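Long-range contact in GNAT family acetyltransferase (Mycobacterium smegmatis, PDB 6C30), which probably transfers an acetyl group from acetyl-CoA to an amino group of its substrate, as expected of a RimJ-like GNAT N-acetyltransferase: residues 101-106 / 114-119. Sequence-based numbering, arbitrary orientation.
Sequences QLTIGN and SAWIGY
T103 and G118 bond to each other twice, and G105 and W116 do the same further along, so four backbone hydrogen bonds zip strands 101-105 and 114-119 into an antiparallel hairpin. The shortest runs from W116 N to G105 O at 2.8 Å. Between these pairs, CA-H groups of the non-hydrogen-bonded residues lean on the same carbonyls: I117 CA lies 3.3 Å from T103 O, and I104 CA reaches W116 O.

On one face the indole of W116 folds across the neighbouring strand. With chi1 at 54°, CG sits between the backbone N and the carbonyl carbon, which lays the six-membered ring over G105; G105 CA stands 3.6 Å from that ring's centroid, a CH-pi contact. N106 CB touches W116 CD1 at 3.5 Å, while T103 CG2 packs against W116 CZ3 and CH2 at the far end.

On the face that carries L102, I104 and I117, apolar side chains meet. I104 CD1 meets I117 CD1 at 3.5 Å, L102 CD2 lies against I117 CD1 and Y119 CB, and I104 CG2 touches A115 CB. Helix 130-143 packs on I104, I117 and Y119, and Y119 OH bonds S162 OG.

The hairpin thus presents two chemically different faces within the central GNAT sheet: a largely apolar one packed partly against helix 130-143, and one where glycine lets tryptophan lie flat on the backbone.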
loop_
_atom_site.group_PDB
_atom_site.type_symbol
_atom_site.label_atom_id
_atom_site.label_comp_id
_atom_site.label_asym_id
_atom_site.label_seq_id
_atom_site.Cartn_x
_atom_site.Cartn_y
_atom_site.Cartn_z
ATOM N N GLN A 101 10.276 -6.682 7.774
ATOM C CA GLN A 101 10.810 -6.939 6.441
ATOM C C GLN A 101 10.655 -8.388 6.058
ATOM O O GLN A 101 10.633 -9.273 6.921
ATOM C CB GLN A 101 12.289 -6.553 6.358
ATOM C CG GLN A 101 12.535 -5.054 6.289
ATOM C CD GLN A 101 14.001 -4.718 6.447
ATOM O OE1 GLN A 101 14.480 -4.461 7.554
ATOM N NE2 GLN A 101 14.743 -4.771 5.334
ATOM N N LEU A 102 10.556 -8.607 4.750
ATOM C CA LEU A 102 10.517 -9.920 4.129
ATOM C C LEU A 102 11.531 -9.849 2.990
ATOM O O LEU A 102 11.325 -9.118 2.021
ATOM C CB LEU A 102 9.102 -10.240 3.623
ATOM C CG LEU A 102 8.729 -11.623 3.075
ATOM C CD1 LEU A 102 9.422 -11.916 1.740
ATOM C CD2 LEU A 102 9.008 -12.710 4.105
ATOM N N THR A 103 12.628 -10.582 3.125
ATOM C CA THR A 103 13.720 -10.484 2.168
ATOM C C THR A 103 13.970 -11.816 1.470
ATOM O O THR A 103 14.138 -12.848 2.128
ATOM C CB THR A 103 15.012 -10.031 2.864
ATOM O OG1 THR A 103 14.758 -8.820 3.583
ATOM C CG2 THR A 103 16.128 -9.785 1.850
ATOM N N ILE A 104 13.980 -11.786 0.139
ATOM C CA ILE A 104 14.423 -12.924 -0.664
ATOM C C ILE A 104 15.870 -12.675 -1.078
ATOM O O ILE A 104 16.183 -11.591 -1.569
ATOM C CB ILE A 104 13.566 -13.105 -1.929
ATOM C CG1 ILE A 104 12.073 -12.987 -1.621
ATOM C CG2 ILE A 104 13.893 -14.413 -2.617
ATOM C CD1 ILE A 104 11.593 -14.008 -0.690
ATOM N N GLY A 105 16.751 -13.647 -0.861
ATOM C CA GLY A 105 18.153 -13.457 -1.196
ATOM C C GLY A 105 18.825 -14.644 -1.848
ATOM O O GLY A 105 18.250 -15.740 -1.928
ATOM N N ASN A 106 20.053 -14.417 -2.324
ATOM C CA ASN A 106 20.827 -15.454 -3.016
ATOM C C ASN A 106 20.009 -16.082 -4.150
ATOM O O ASN A 106 20.009 -17.303 -4.342
ATOM C CB ASN A 106 21.306 -16.526 -2.020
ATOM C CG ASN A 106 22.291 -17.502 -2.636
ATOM O OD1 ASN A 106 23.102 -17.125 -3.477
ATOM N ND2 ASN A 106 22.203 -18.765 -2.238
ATOM N N SER A 114 16.537 -21.190 -7.116
ATOM C CA SER A 114 16.351 -21.266 -5.676
ATOM C C SER A 114 16.756 -19.941 -5.047
ATOM O O SER A 114 17.449 -19.142 -5.661
ATOM C CB SER A 114 17.165 -22.435 -5.103
ATOM O OG SER A 114 16.928 -22.634 -3.718
ATOM N N ALA A 115 16.306 -19.714 -3.823
ATOM C CA ALA A 115 16.659 -18.518 -3.066
ATOM C C ALA A 115 16.405 -18.792 -1.598
ATOM O O ALA A 115 15.734 -19.774 -1.261
ATOM C CB ALA A 115 15.843 -17.317 -3.531
ATOM N N TRP A 116 16.950 -17.959 -0.719
ATOM C CA TRP A 116 16.522 -18.025 0.670
ATOM C C TRP A 116 15.517 -16.928 0.948
ATOM O O TRP A 116 15.394 -15.964 0.186
ATOM C CB TRP A 116 17.692 -17.947 1.672
ATOM C CG TRP A 116 18.672 -16.794 1.592
ATOM C CD1 TRP A 116 19.971 -16.871 1.175
ATOM C CD2 TRP A 116 18.471 -15.432 2.019
ATOM N NE1 TRP A 116 20.579 -15.640 1.283
ATOM C CE2 TRP A 116 19.683 -14.741 1.790
ATOM C CE3 TRP A 116 17.379 -14.727 2.546
ATOM C CZ2 TRP A 116 19.839 -13.383 2.079
ATOM C CZ3 TRP A 116 17.538 -13.366 2.832
ATOM C CH2 TRP A 116 18.762 -12.718 2.599
ATOM N N ILE A 117 14.770 -17.122 2.028
ATOM C CA ILE A 117 13.817 -16.126 2.512
ATOM C C ILE A 117 14.106 -15.865 3.989
ATOM O O ILE A 117 14.450 -16.778 4.739
ATOM C CB ILE A 117 12.355 -16.594 2.305
ATOM C CG1 ILE A 117 11.371 -15.447 2.534
ATOM C CG2 ILE A 117 12.010 -17.792 3.196
ATOM C CD1 ILE A 117 10.019 -15.755 1.939
ATOM N N GLY A 118 14.011 -14.602 4.385
ATOM C CA GLY A 118 14.164 -14.232 5.775
ATOM C C GLY A 118 13.145 -13.166 6.111
ATOM O O GLY A 118 12.577 -12.538 5.216
ATOM N N TYR A 119 12.889 -12.975 7.398
ATOM C CA TYR A 119 11.852 -12.039 7.816
ATOM C C TYR A 119 12.109 -11.578 9.238
ATOM O O TYR A 119 12.803 -12.244 10.019
ATOM C CB TYR A 119 10.457 -12.698 7.727
ATOM C CG TYR A 119 10.270 -13.739 8.813
ATOM C CD1 TYR A 119 9.645 -13.425 10.017
ATOM C CD2 TYR A 119 10.772 -15.024 8.654
ATOM C CE1 TYR A 119 9.517 -14.369 11.026
ATOM C CE2 TYR A 119 10.653 -15.972 9.653
ATOM C CZ TYR A 119 10.027 -15.634 10.833
ATOM O OH TYR A 119 9.919 -16.584 11.817
#